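Local coordinates for carbohydrate binding module (Uncultured bacterium, PDB 2W3J), which probably binds uronic acid sugars, as a calcium-binding, family 35 carbohydrate binding module with a beta-sandwich fold, at residues M1-E6 with S123-G128; V9-N14 with A39-S44; Y53-R58 with V95-P100; G63-R68 with T114-A119; R67-V72 with L81-N86. All coordinates share one frame; numbering follows the deposited sequence. Where two conformers were deposited one is given.

Contact 1: residues M1-E6 with S123-G128. With CA (calcium ion), chain C.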
# COMPACT_ATOMS: atom_id res chain seq x y z
N MET A 1 16.39 1.80 1.27
CA MET A 1 14.93 1.52 1.41
C MET A 1 14.16 2.82 1.59
O MET A 1 14.74 3.87 1.92
CB MET A 1 14.69 0.61 2.62
CG MET A 1 14.71 1.34 3.96
SD MET A 1 13.06 1.69 4.61
CE MET A 1 12.62 0.04 5.20
N TRP A 2 12.84 2.78 1.39
CA TRP A 2 12.07 3.97 1.69
C TRP A 2 10.73 3.51 2.28
O TRP A 2 10.12 2.57 1.78
CB TRP A 2 11.82 4.86 0.46
CG TRP A 2 11.38 6.22 0.86
CD1 TRP A 2 10.10 6.69 0.92
CD2 TRP A 2 12.23 7.27 1.35
NE1 TRP A 2 10.10 7.98 1.39
CE2 TRP A 2 11.39 8.36 1.66
CE3 TRP A 2 13.62 7.39 1.54
CZ2 TRP A 2 11.89 9.58 2.14
CZ3 TRP A 2 14.11 8.59 2.01
CH2 TRP A 2 13.24 9.67 2.33
N LEU A 3 10.31 4.20 3.33
CA LEU A 3 9.02 3.94 3.95
C LEU A 3 8.06 5.03 3.54
O LEU A 3 8.29 6.21 3.86
CB LEU A 3 9.19 3.89 5.47
CG LEU A 3 7.90 3.72 6.29
CD1 LEU A 3 7.26 2.38 5.96
CD2 LEU A 3 8.21 3.82 7.83
N PHE A 4 6.98 4.64 2.85
CA PHE A 4 6.03 5.60 2.28
C PHE A 4 4.78 5.73 3.17
O PHE A 4 4.09 4.75 3.37
CB PHE A 4 5.54 5.10 0.90
CG PHE A 4 6.63 5.11 -0.17
CD1 PHE A 4 6.68 6.14 -1.08
CD2 PHE A 4 7.58 4.09 -0.22
CE1 PHE A 4 7.68 6.17 -2.08
CE2 PHE A 4 8.59 4.12 -1.20
CZ PHE A 4 8.62 5.17 -2.12
N GLU A 5 4.55 6.93 3.68
CA GLU A 5 3.41 7.25 4.54
C GLU A 5 2.41 8.10 3.76
O GLU A 5 2.77 8.87 2.84
CB GLU A 5 3.90 8.06 5.75
CG GLU A 5 4.88 7.29 6.59
CD GLU A 5 4.23 6.24 7.48
OE1 GLU A 5 2.97 6.17 7.52
OE2 GLU A 5 4.97 5.48 8.16
N GLU A 6 1.14 8.01 4.16
CA GLU A 6 0.16 8.93 3.61
C GLU A 6 0.54 10.39 3.89
O GLU A 6 1.17 10.70 4.91
CB GLU A 6 -1.22 8.58 4.16
CG GLU A 6 -1.43 8.87 5.64
CD GLU A 6 -0.50 8.09 6.59
OE1 GLU A 6 -0.15 6.92 6.30
OE2 GLU A 6 -0.14 8.65 7.67
N SER A 123 1.17 1.96 5.66
CA SER A 123 2.36 2.36 4.91
C SER A 123 2.74 1.26 3.94
O SER A 123 2.29 0.11 4.04
CB SER A 123 3.53 2.55 5.90
OG SER A 123 3.79 1.31 6.62
N ILE A 124 3.59 1.62 2.99
CA ILE A 124 4.29 0.63 2.20
C ILE A 124 5.80 0.93 2.30
O ILE A 124 6.20 2.08 2.25
CB ILE A 124 3.79 0.53 0.73
CG1 ILE A 124 4.44 -0.67 0.04
CG2 ILE A 124 3.99 1.80 -0.12
CD1 ILE A 124 3.85 -0.89 -1.34
N ARG A 125 6.58 -0.13 2.51
CA ARG A 125 8.03 -0.03 2.66
C ARG A 125 8.66 -0.79 1.50
O ARG A 125 8.39 -1.97 1.32
CB ARG A 125 8.46 -0.69 3.98
CG ARG A 125 9.96 -0.55 4.33
CD ARG A 125 10.30 -1.43 5.51
NE ARG A 125 9.53 -1.11 6.71
CZ ARG A 125 9.89 -0.20 7.60
NH1 ARG A 125 11.01 0.50 7.43
NH2 ARG A 125 9.14 0.03 8.67
N VAL A 126 9.49 -0.11 0.71
CA VAL A 126 10.19 -0.80 -0.37
C VAL A 126 11.67 -0.96 0.03
O VAL A 126 12.36 0.05 0.27
CB VAL A 126 10.05 -0.02 -1.69
CG1 VAL A 126 10.82 -0.73 -2.86
CG2 VAL A 126 8.54 0.16 -2.01
N THR A 127 12.13 -2.19 0.13
CA THR A 127 13.52 -2.43 0.55
C THR A 127 14.48 -2.50 -0.63
O THR A 127 14.10 -2.84 -1.75
CB THR A 127 13.66 -3.69 1.42
OG1 THR A 127 13.16 -4.83 0.71
CG2 THR A 127 12.90 -3.51 2.71
N GLY A 128 15.74 -2.16 -0.36
CA GLY A 128 16.76 -2.12 -1.41
C GLY A 128 17.41 -0.75 -1.49
O GLY A 128 16.82 0.26 -1.10
CA CA C . 0.80 5.59 8.31
O HOH W 1 17.34 -1.36 1.94
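Trp2 and Val126 form a hydrogen-bonded antiparallel pair where the first strand of the beta-sandwich, 2-5, runs along strand 120-126. Strand 2-5 is an edge strand of a four-stranded sheet, and strand 120-126 bonds on its far side to strand 51-60. Each backbone donor of Trp2 and Val126 is used on the other: Trp2 N gives to Val126 O, and Val126 N gives to Trp2 O. The next such pair is less even. Phe4 N reaches Ile124 O at 2.7 Å, while Ile124 N is 3.2 Å from Phe4 O. At the N terminus, Met1 N gives to Gly128 O at 2.9 Å, from well above the carbonyl plane. A water accepts from Gly128 N and, weakly, from Met1 N.

The side chains of Phe4, Ile124 and Val126 face the interior, where Leu45 lies against Phe4 and Val126. Phe4 CB rests on Ile124 CG2. With CG anti to the carbonyl carbon (chi1 -68°), the Phe4 ring reaches toward Val126, and its CE2 lies 4.0 Å from Val126 CG2. On the other side of the sheet, Leu3 CD1 touches Ser123 OG at 3.7 Å. Thr127 OG1 has its partner in Thr54 O.

At the Glu5 end the acceptors turn to metal. The backbone oxygens of Thr26, Gly29 and Asp122 also bind the calcium, and Glu6 OE2 is bonded to Thr28 OG1. The two carboxylates reach the calcium ion through one oxygen each, Glu5 OE1 at 2.4 Å and Glu6 OE1 at 2.6 Å.

Contact 2: residues V9-N14 with A39-S44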
# COMPACT_ATOMS: atom_id res chain seq x y z
N VAL A 9 5.69 12.92 0.72
CA VAL A 9 6.07 12.82 -0.69
C VAL A 9 6.15 11.35 -1.10
O VAL A 9 6.57 10.49 -0.32
CB VAL A 9 7.42 13.60 -0.98
CG1 VAL A 9 8.58 12.93 -0.28
CG2 VAL A 9 7.69 13.66 -2.44
N GLY A 10 5.72 11.04 -2.32
CA GLY A 10 5.70 9.66 -2.79
C GLY A 10 4.27 9.11 -2.70
O GLY A 10 3.95 8.10 -3.32
N PHE A 11 3.42 9.79 -1.94
CA PHE A 11 2.01 9.38 -1.82
C PHE A 11 1.16 10.21 -2.76
O PHE A 11 1.18 11.42 -2.67
CB PHE A 11 1.51 9.56 -0.38
CG PHE A 11 0.08 9.12 -0.20
CD1 PHE A 11 -0.20 7.78 0.06
CD2 PHE A 11 -0.95 10.03 -0.29
CE1 PHE A 11 -1.52 7.35 0.22
CE2 PHE A 11 -2.29 9.59 -0.13
CZ PHE A 11 -2.54 8.24 0.12
N CYS A 12 0.41 9.56 -3.65
CA CYS A 12 -0.31 10.29 -4.70
C CYS A 12 -1.78 10.50 -4.42
O CYS A 12 -2.28 11.62 -4.50
CB CYS A 12 -0.18 9.59 -6.05
SG CYS A 12 1.57 9.37 -6.52
N SER A 13 -2.49 9.42 -4.14
CA SER A 13 -3.95 9.52 -4.03
C SER A 13 -4.48 8.31 -3.30
O SER A 13 -3.83 7.28 -3.19
CB SER A 13 -4.62 9.63 -5.44
OG SER A 13 -4.43 8.45 -6.19
N ASN A 14 -5.71 8.45 -2.79
CA ASN A 14 -6.39 7.34 -2.16
C ASN A 14 -7.89 7.53 -2.28
O ASN A 14 -8.39 8.67 -2.22
CB ASN A 14 -6.08 7.24 -0.64
CG ASN A 14 -6.45 8.51 0.13
OD1 ASN A 14 -5.75 9.50 0.05
ND2 ASN A 14 -7.54 8.45 0.93
N ALA A 39 -11.56 0.37 -4.97
CA ALA A 39 -10.97 1.38 -4.07
C ALA A 39 -9.44 1.20 -4.13
O ALA A 39 -8.94 0.08 -4.04
CB ALA A 39 -11.46 1.19 -2.65
N SER A 40 -8.73 2.32 -4.25
CA SER A 40 -7.29 2.29 -4.52
C SER A 40 -6.44 3.26 -3.73
O SER A 40 -6.93 4.27 -3.20
CB SER A 40 -7.03 2.57 -6.00
OG SER A 40 -7.41 3.89 -6.36
N ILE A 41 -5.14 2.98 -3.72
CA ILE A 41 -4.13 3.90 -3.22
C ILE A 41 -3.03 3.88 -4.27
O ILE A 41 -2.74 2.81 -4.85
CB ILE A 41 -3.55 3.40 -1.91
CG1 ILE A 41 -4.63 3.36 -0.84
CG2 ILE A 41 -2.41 4.35 -1.48
CD1 ILE A 41 -4.14 2.62 0.47
N VAL A 42 -2.44 5.05 -4.53
CA VAL A 42 -1.37 5.18 -5.54
C VAL A 42 -0.17 5.86 -4.93
O VAL A 42 -0.30 6.88 -4.24
CB VAL A 42 -1.86 6.04 -6.73
CG1 VAL A 42 -0.74 6.22 -7.76
CG2 VAL A 42 -3.10 5.38 -7.38
N TRP A 43 1.01 5.30 -5.21
CA TRP A 43 2.29 5.85 -4.78
C TRP A 43 3.20 6.06 -6.00
O TRP A 43 2.95 5.47 -7.07
CB TRP A 43 3.00 4.87 -3.88
CG TRP A 43 2.31 4.55 -2.54
CD1 TRP A 43 2.44 5.25 -1.36
CD2 TRP A 43 1.45 3.44 -2.27
NE1 TRP A 43 1.71 4.61 -0.36
CE2 TRP A 43 1.11 3.50 -0.90
CE3 TRP A 43 0.98 2.38 -3.05
CZ2 TRP A 43 0.29 2.55 -0.30
CZ3 TRP A 43 0.15 1.42 -2.44
CH2 TRP A 43 -0.19 1.53 -1.08
N SER A 44 4.24 6.88 -5.82
CA SER A 44 5.22 7.12 -6.91
C SER A 44 6.61 7.05 -6.29
O SER A 44 6.87 7.69 -5.27
CB SER A 44 5.01 8.51 -7.51
OG SER A 44 5.92 8.79 -8.60
O HOH W 2 -6.50 6.47 -5.63
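The ring of Phe11 turns an edge toward the face of the Trp43 indole in an offset edge-to-face pair. The planes stand at 80°, and the centroid of the Phe11 ring is 5.5 Å from that of the five-membered ring of Trp43. Phe11 CD1 makes the approach, 3.7 Å from Trp43 NE1. The first torsion of Phe11 (chi1 -179°) swings the ring away from its own backbone N, and CE1 then meets Ile41 CG2 at 3.6 Å. That methyl also lies over one face of the indole, offset toward its rim. Ile31 covers Phe11 and Ile41 from outside the pair.

The backbones belong to antiparallel strands 11-14 and 40-47 of the beta-sandwich, and a classic beta bulge interrupts their register. Cys12 and Ser13 both face Val42. Val42 O takes Cys12 N at 2.8 Å and, weakly, Ser13 N at 3.4 Å.

On the bulge, Cys12 points toward the neighbouring strand. Its CB touches Val42 CG1, and its SG lies 3.7 Å from Ser44 CB. Ser13 OG sits against Val42 CG2. A water joins Ser13 OG to Ser40 OG, at 2.9 Å from the former.

Contact 3: residues Y53-R58 with V95-P100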
# COMPACT_ATOMS: atom_id res chain seq x y z
N TYR A 53 12.28 -5.91 -6.34
CA TYR A 53 12.44 -5.44 -4.96
C TYR A 53 11.34 -6.02 -4.09
O TYR A 53 10.25 -6.32 -4.59
CB TYR A 53 12.33 -3.91 -4.93
CG TYR A 53 13.44 -3.20 -5.69
CD1 TYR A 53 14.59 -2.74 -5.03
CD2 TYR A 53 13.35 -2.98 -7.07
CE1 TYR A 53 15.60 -2.07 -5.73
CE2 TYR A 53 14.36 -2.31 -7.78
CZ TYR A 53 15.47 -1.87 -7.09
OH TYR A 53 16.48 -1.21 -7.78
N THR A 54 11.61 -6.19 -2.80
CA THR A 54 10.57 -6.62 -1.85
C THR A 54 9.91 -5.39 -1.24
O THR A 54 10.60 -4.52 -0.70
CB THR A 54 11.15 -7.45 -0.71
OG1 THR A 54 11.87 -8.55 -1.27
CG2 THR A 54 10.04 -7.96 0.17
N ALA A 55 8.57 -5.32 -1.35
CA ALA A 55 7.78 -4.27 -0.68
C ALA A 55 7.07 -4.93 0.49
O ALA A 55 6.74 -6.12 0.47
CB ALA A 55 6.76 -3.66 -1.63
N GLN A 56 6.89 -4.17 1.57
CA GLN A 56 6.09 -4.67 2.66
C GLN A 56 4.97 -3.68 2.97
O GLN A 56 5.22 -2.50 3.20
CB GLN A 56 6.96 -4.85 3.91
CG GLN A 56 6.14 -5.37 5.10
CD GLN A 56 7.02 -5.74 6.26
OE1 GLN A 56 7.53 -6.87 6.35
NE2 GLN A 56 7.20 -4.80 7.16
N ILE A 57 3.74 -4.17 2.99
CA ILE A 57 2.58 -3.32 3.27
C ILE A 57 2.12 -3.58 4.67
O ILE A 57 1.92 -4.74 5.05
CB ILE A 57 1.43 -3.63 2.28
CG1 ILE A 57 1.92 -3.36 0.85
CG2 ILE A 57 0.19 -2.73 2.59
CD1 ILE A 57 0.96 -3.88 -0.29
N ARG A 58 2.01 -2.52 5.48
CA ARG A 58 1.55 -2.70 6.86
C ARG A 58 0.08 -2.25 6.91
O ARG A 58 -0.28 -1.21 6.37
CB ARG A 58 2.39 -1.86 7.82
CG ARG A 58 2.11 -2.11 9.29
CD ARG A 58 3.17 -1.39 10.17
NE ARG A 58 3.02 -1.72 11.59
CZ ARG A 58 2.43 -0.95 12.51
NH1 ARG A 58 1.88 0.22 12.17
NH2 ARG A 58 2.37 -1.38 13.77
N VAL A 95 2.39 -7.69 5.07
CA VAL A 95 2.47 -8.68 4.00
C VAL A 95 3.58 -8.24 3.07
O VAL A 95 3.71 -7.05 2.77
CB VAL A 95 1.13 -8.84 3.24
CG1 VAL A 95 0.60 -7.51 2.67
CG2 VAL A 95 1.26 -9.91 2.12
N ASN A 96 4.39 -9.19 2.63
CA ASN A 96 5.48 -8.88 1.70
C ASN A 96 5.07 -9.22 0.28
O ASN A 96 4.31 -10.16 0.05
CB ASN A 96 6.74 -9.69 2.06
CG ASN A 96 7.42 -9.18 3.32
OD1 ASN A 96 7.26 -8.02 3.71
ND2 ASN A 96 8.18 -10.05 3.95
N VAL A 97 5.55 -8.45 -0.68
CA VAL A 97 5.28 -8.76 -2.08
C VAL A 97 6.49 -8.31 -2.90
O VAL A 97 7.04 -7.21 -2.69
CB VAL A 97 3.97 -8.10 -2.57
CG1 VAL A 97 4.04 -6.58 -2.45
CG2 VAL A 97 3.63 -8.50 -3.99
N ASP A 98 6.94 -9.17 -3.82
CA ASP A 98 8.02 -8.80 -4.72
C ASP A 98 7.49 -8.03 -5.92
O ASP A 98 6.51 -8.44 -6.57
CB ASP A 98 8.80 -10.03 -5.15
CG ASP A 98 9.64 -10.61 -4.00
OD1 ASP A 98 9.86 -9.90 -2.99
OD2 ASP A 98 10.06 -11.79 -4.10
N ILE A 99 8.13 -6.92 -6.23
CA ILE A 99 7.68 -6.11 -7.34
C ILE A 99 8.82 -5.73 -8.30
O ILE A 99 9.92 -5.36 -7.86
CB ILE A 99 6.97 -4.83 -6.83
CG1 ILE A 99 7.90 -3.99 -5.95
CG2 ILE A 99 5.73 -5.19 -6.01
CD1 ILE A 99 7.33 -2.58 -5.62
N PRO A 100 8.56 -5.84 -9.61
CA PRO A 100 9.55 -5.43 -10.61
C PRO A 100 9.52 -3.92 -10.78
O PRO A 100 8.49 -3.35 -11.10
CB PRO A 100 9.07 -6.13 -11.89
CG PRO A 100 7.54 -6.22 -11.72
CD PRO A 100 7.35 -6.44 -10.22
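Strands 51-60 and 93-101 are neighbours in the four-stranded antiparallel sheet of the beta-sandwich, and this contact is the pairing of their middle parts. Three hydrogen-bonded pairs follow one another: Tyr53 with Ile99, Ala55 with Val97, and Ile57 with Val95. In each, both backbone N-H groups are used. Ile99 N to Tyr53 O is the shortest of the six bonds, at 2.7 Å, and Tyr53 N to Ile99 O is nearly straight. The short strand axes run at 142° to each other, well short of exactly antiparallel.

The side chains of these pairs form the inner, apolar face. Ala55 CB is the small member there, touching Val97 CG1 at 4.1 Å and Ile99 CD1 at 4.2 Å. Ile57 CB meets Val95 CG1 at 4.0 Å. Leu81 packs on Ile57, Val95 and Val97, and Ile124 on Ala55 and Ile57. The hydroxyl of Tyr53 is bonded to Ser49 O.

The opposite face carries Thr54, Gln56, Asn96 and Asp98. Thr54 OG1 lies anti to its carbonyl carbon (chi1 -56°), which brings the hydroxyl alongside Asp98. It donates to Asp98 OD1 at 3.0 Å, meeting the syn side of that oxygen but 29° out of the carboxylate plane. The other branch, Thr54 CG2, leans on Asn96 CB at 4.2 Å. The amides of Gln56 and Asn96 lie side by side, but which way round each is turned is doubtful.

One apolar face turned to the core and one polar face turned outward is the pattern of a sheet in a beta-sandwich carbohydrate binding module.

Contact 4: residues G63-R68 with T114-A119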
# COMPACT_ATOMS: atom_id res chain seq x y z
N GLY A 63 -11.83 -6.86 10.52
CA GLY A 63 -13.19 -6.99 10.00
C GLY A 63 -13.65 -8.43 9.81
O GLY A 63 -12.99 -9.39 10.24
N THR A 64 -14.81 -8.59 9.18
CA THR A 64 -15.41 -9.92 9.17
C THR A 64 -14.79 -10.82 8.09
O THR A 64 -15.00 -12.03 8.11
CB THR A 64 -16.97 -9.83 9.05
OG1 THR A 64 -17.31 -8.92 8.01
CG2 THR A 64 -17.57 -9.25 10.33
N SER A 65 -14.00 -10.26 7.17
CA SER A 65 -13.37 -11.10 6.18
C SER A 65 -12.05 -10.53 5.67
O SER A 65 -11.69 -9.38 5.99
CB SER A 65 -14.32 -11.33 5.02
OG SER A 65 -14.45 -10.13 4.27
N ALA A 66 -11.33 -11.32 4.87
CA ALA A 66 -10.12 -10.84 4.19
C ALA A 66 -10.54 -9.74 3.23
O ALA A 66 -11.71 -9.65 2.85
CB ALA A 66 -9.43 -12.00 3.46
N ARG A 67 -9.62 -8.84 2.88
CA ARG A 67 -9.92 -7.77 1.95
C ARG A 67 -8.95 -7.85 0.79
O ARG A 67 -8.01 -7.08 0.67
CB ARG A 67 -9.81 -6.41 2.63
CG ARG A 67 -10.93 -6.24 3.66
CD ARG A 67 -11.00 -4.83 4.21
NE ARG A 67 -11.93 -4.80 5.34
CZ ARG A 67 -12.15 -3.72 6.08
NH1 ARG A 67 -11.54 -2.58 5.75
NH2 ARG A 67 -12.99 -3.76 7.12
N ARG A 68 -9.19 -8.83 -0.08
CA ARG A 68 -8.26 -9.08 -1.17
C ARG A 68 -8.06 -7.84 -2.03
O ARG A 68 -8.98 -7.08 -2.30
CB ARG A 68 -8.74 -10.29 -1.99
CG ARG A 68 -8.72 -11.57 -1.16
CD ARG A 68 -9.04 -12.85 -1.97
NE ARG A 68 -8.04 -13.15 -3.01
CZ ARG A 68 -6.92 -13.82 -2.78
NH1 ARG A 68 -6.62 -14.24 -1.56
NH2 ARG A 68 -6.08 -14.06 -3.78
N THR A 114 -12.78 -6.54 -3.77
CA THR A 114 -14.11 -6.85 -3.22
C THR A 114 -14.79 -5.62 -2.68
O THR A 114 -14.17 -4.56 -2.54
CB THR A 114 -14.04 -7.86 -2.06
OG1 THR A 114 -13.60 -7.22 -0.84
CG2 THR A 114 -13.10 -8.97 -2.41
N ALA A 115 -16.06 -5.79 -2.32
CA ALA A 115 -16.85 -4.69 -1.83
C ALA A 115 -16.48 -4.24 -0.43
O ALA A 115 -17.04 -3.26 0.06
CB ALA A 115 -18.35 -5.05 -1.90
N ASP A 116 -15.59 -4.94 0.25
CA ASP A 116 -15.11 -4.45 1.54
C ASP A 116 -13.99 -3.43 1.39
O ASP A 116 -13.47 -2.94 2.40
CB ASP A 116 -14.63 -5.61 2.41
CG ASP A 116 -15.78 -6.39 3.03
OD1 ASP A 116 -16.95 -5.97 2.86
OD2 ASP A 116 -15.49 -7.41 3.71
N GLY A 117 -13.63 -3.09 0.15
CA GLY A 117 -12.52 -2.15 -0.08
C GLY A 117 -11.17 -2.68 0.39
O GLY A 117 -10.96 -3.89 0.53
N LEU A 118 -10.22 -1.76 0.61
CA LEU A 118 -8.94 -2.17 1.17
C LEU A 118 -8.98 -2.33 2.70
O LEU A 118 -9.82 -1.73 3.37
CB LEU A 118 -7.86 -1.15 0.81
CG LEU A 118 -7.63 -0.91 -0.70
CD1 LEU A 118 -6.55 0.16 -0.92
CD2 LEU A 118 -7.21 -2.28 -1.33
N ALA A 119 -8.07 -3.14 3.22
CA ALA A 119 -7.70 -3.05 4.64
C ALA A 119 -7.23 -1.62 4.89
O ALA A 119 -6.95 -0.85 3.96
CB ALA A 119 -6.57 -4.02 4.95
O HOH W 3 -14.13 -9.08 1.35
O HOH W 4 -6.66 -4.70 1.27
O HOH W 5 -11.21 -6.09 -1.15
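Arg67 lays its side chain across Asp116, Gly117 and Leu118. Its CG is anti to the carbonyl carbon (chi1 -68°), and the chain then runs extended as far as NE. On the way CB lies 3.5 Å from Gly117 O, and CG lies 4.0 Å from Asp116 CB. The side chains of Arg67 and Asp116 cross at about a right angle. At the tip, NH1 gives a hydrogen bond to Leu118 O at 3.1 Å, close to the guanidinium plane. Asp116 O lies over one face of the same group. Trp89 and Asn61 also touch this arginine. Losing this long chain to an alanine is likely to leave Leu118 O without its guanidinium donor and to open a gap beside Asp116 and Gly117.

Both segments are loops at one end of the beta-sandwich, and Arg67 lies near a bound calcium ion. Residues Thr114 to Gly117 make a type I beta turn. Thr114 OG1 also accepts from Asp116 N, forming an ST turn.

The CG of Asp116 is likewise anti to its carbonyl carbon (chi1 -77°), which in the conformer given turns the carboxylate toward Ser65, with Asp116 OD2 3.0 Å from Ser65 OG. Waters fill in between the loops. One donates to Ala66 O and Thr114 OG1. A second donates to Arg68 O and Gly117 O and accepts from Thr114 OG1, at 2.7 Å from that hydroxyl. A third links Arg67 O to Ala119 N, donating to the carbonyl at 2.8 Å.

Contact 5: residues R67-V72 with L81-N86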
# COMPACT_ATOMS: atom_id res chain seq x y z
N ARG A 67 -9.62 -8.84 2.88
CA ARG A 67 -9.92 -7.77 1.95
C ARG A 67 -8.95 -7.85 0.79
O ARG A 67 -8.01 -7.08 0.67
CB ARG A 67 -9.81 -6.41 2.63
CG ARG A 67 -10.93 -6.24 3.66
CD ARG A 67 -11.00 -4.83 4.21
NE ARG A 67 -11.93 -4.80 5.34
CZ ARG A 67 -12.15 -3.72 6.08
NH1 ARG A 67 -11.54 -2.58 5.75
NH2 ARG A 67 -12.99 -3.76 7.12
N ARG A 68 -9.19 -8.83 -0.08
CA ARG A 68 -8.26 -9.08 -1.17
C ARG A 68 -8.06 -7.84 -2.03
O ARG A 68 -8.98 -7.08 -2.30
CB ARG A 68 -8.74 -10.29 -1.99
CG ARG A 68 -8.72 -11.57 -1.16
CD ARG A 68 -9.04 -12.85 -1.97
NE ARG A 68 -8.04 -13.15 -3.01
CZ ARG A 68 -6.92 -13.82 -2.78
NH1 ARG A 68 -6.62 -14.24 -1.56
NH2 ARG A 68 -6.08 -14.06 -3.78
N ALA A 69 -6.81 -7.63 -2.48
CA ALA A 69 -6.49 -6.46 -3.30
C ALA A 69 -5.32 -6.80 -4.21
O ALA A 69 -4.46 -7.60 -3.85
CB ALA A 69 -6.09 -5.27 -2.43
N THR A 70 -5.25 -6.16 -5.35
CA THR A 70 -4.19 -6.44 -6.32
C THR A 70 -3.14 -5.35 -6.29
O THR A 70 -3.48 -4.17 -6.29
CB THR A 70 -4.75 -6.51 -7.76
OG1 THR A 70 -5.92 -7.34 -7.78
CG2 THR A 70 -3.68 -7.03 -8.76
N VAL A 71 -1.88 -5.77 -6.31
CA VAL A 71 -0.75 -4.86 -6.42
C VAL A 71 -0.47 -4.65 -7.91
O VAL A 71 -0.28 -5.64 -8.64
CB VAL A 71 0.49 -5.45 -5.72
CG1 VAL A 71 1.73 -4.55 -5.90
CG2 VAL A 71 0.18 -5.68 -4.22
N VAL A 72 -0.54 -3.40 -8.36
CA VAL A 72 -0.32 -3.01 -9.74
C VAL A 72 0.98 -2.20 -9.79
O VAL A 72 1.12 -1.22 -9.06
CB VAL A 72 -1.46 -2.12 -10.23
CG1 VAL A 72 -1.22 -1.68 -11.69
CG2 VAL A 72 -2.79 -2.87 -10.10
N LEU A 81 -3.11 -10.05 -3.16
CA LEU A 81 -2.78 -10.36 -1.79
C LEU A 81 -4.09 -10.49 -1.01
O LEU A 81 -5.07 -9.84 -1.35
CB LEU A 81 -1.93 -9.24 -1.15
CG LEU A 81 -0.59 -8.93 -1.83
CD1 LEU A 81 0.18 -7.82 -1.08
CD2 LEU A 81 0.21 -10.19 -1.89
N ASP A 82 -4.08 -11.32 0.01
CA ASP A 82 -5.30 -11.67 0.75
C ASP A 82 -5.73 -10.58 1.76
O ASP A 82 -6.92 -10.29 1.89
CB ASP A 82 -5.06 -12.97 1.51
CG ASP A 82 -6.34 -13.63 1.98
OD1 ASP A 82 -7.29 -13.77 1.15
OD2 ASP A 82 -6.40 -14.01 3.19
N PHE A 83 -4.77 -10.03 2.51
CA PHE A 83 -5.11 -9.10 3.63
C PHE A 83 -6.13 -9.69 4.59
O PHE A 83 -7.25 -9.19 4.72
CB PHE A 83 -5.61 -7.77 3.08
CG PHE A 83 -4.57 -6.99 2.32
CD1 PHE A 83 -3.64 -6.18 3.00
CD2 PHE A 83 -4.52 -7.06 0.95
CE1 PHE A 83 -2.67 -5.44 2.27
CE2 PHE A 83 -3.54 -6.35 0.23
CZ PHE A 83 -2.62 -5.54 0.90
N PRO A 84 -5.75 -10.76 5.26
CA PRO A 84 -6.66 -11.49 6.12
C PRO A 84 -7.07 -10.65 7.31
O PRO A 84 -6.33 -9.73 7.72
CB PRO A 84 -5.81 -12.66 6.60
CG PRO A 84 -4.40 -12.17 6.53
CD PRO A 84 -4.41 -11.36 5.24
N THR A 85 -8.22 -10.98 7.88
CA THR A 85 -8.58 -10.39 9.16
C THR A 85 -7.97 -11.16 10.34
O THR A 85 -7.84 -12.39 10.31
CB THR A 85 -10.09 -10.32 9.33
OG1 THR A 85 -10.39 -9.88 10.65
CG2 THR A 85 -10.74 -11.72 9.16
N ASN A 86 -7.60 -10.45 11.41
CA ASN A 86 -7.27 -11.10 12.67
C ASN A 86 -8.24 -10.71 13.80
O ASN A 86 -7.97 -11.00 14.96
CB ASN A 86 -5.82 -10.77 13.08
CG ASN A 86 -5.62 -9.28 13.30
OD1 ASN A 86 -6.57 -8.52 13.16
ND2 ASN A 86 -4.38 -8.87 13.64
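Arg68 reaches over to Asp82 and ends in a salt bridge. Its CB starts 3.8 Å from Leu81 O. The next atom, CG, is anti to the carbonyl carbon (chi1 -64°) and comes to 3.5 Å from Asp82 OD1. CD lies a little further from the same oxygen. A bend at chi3 (64°) then turns the guanidinium back, so that NH1 meets Asp82 OD1 at 2.8 Å. The bond is bent, with 142° at the hydrogen. The carboxylate oxygen sits at the guanidinium edge, near its plane, while NH1 comes to OD1 on the anti side. Were Asp82 a leucine, Arg68 would probably be left without this opposite charge and its guanidinium freer to turn.

Next to this pair the chain is the end of a beta hairpin, strands 69-73 and 76-81. Ala69 and Leu81 form a hydrogen-bonded antiparallel pair at this end, with bonds in both directions. Past it the second segment leaves the strand as a loop. Phe83 still accepts from Arg67 N through its O, at 3.0 Å and from above the carbonyl plane.

The apolar side chains turn into the sandwich core. Phe83 CE2 touches Ala69 CB at 3.8 Å, and Phe83 CB lies 3.5 Å from Arg67 O. Phe59 makes an edge-to-face pair with the Phe83 ring. Leu81 CD1 meets Val71 CG2, also at 3.8 Å, and Leu110 packs on Val71 and Phe83.

Overall arrangement
The chain opens with contact 1, which joins its first strand to strand 120-126 and so closes a loop that takes in all the others. Contact 2 closes first, pairing strands 11-14 and 40-47 of the other sheet. It touches contact 1 through Trp43 and Ile124, which joins the sheets. After it, strand 51-60 opens contact 3, closed by 95-100; contact 5 lies within that loop. Contact 4 shares Arg67 and Arg68 with contact 5 but closes at 114-119, so it crosses contact 3. Strand 51-60 bonds to 120-126, linking contacts 1 and 3, while Leu118 packs on Ile41 and Ala69, joining contact 4 to contacts 2 and 5.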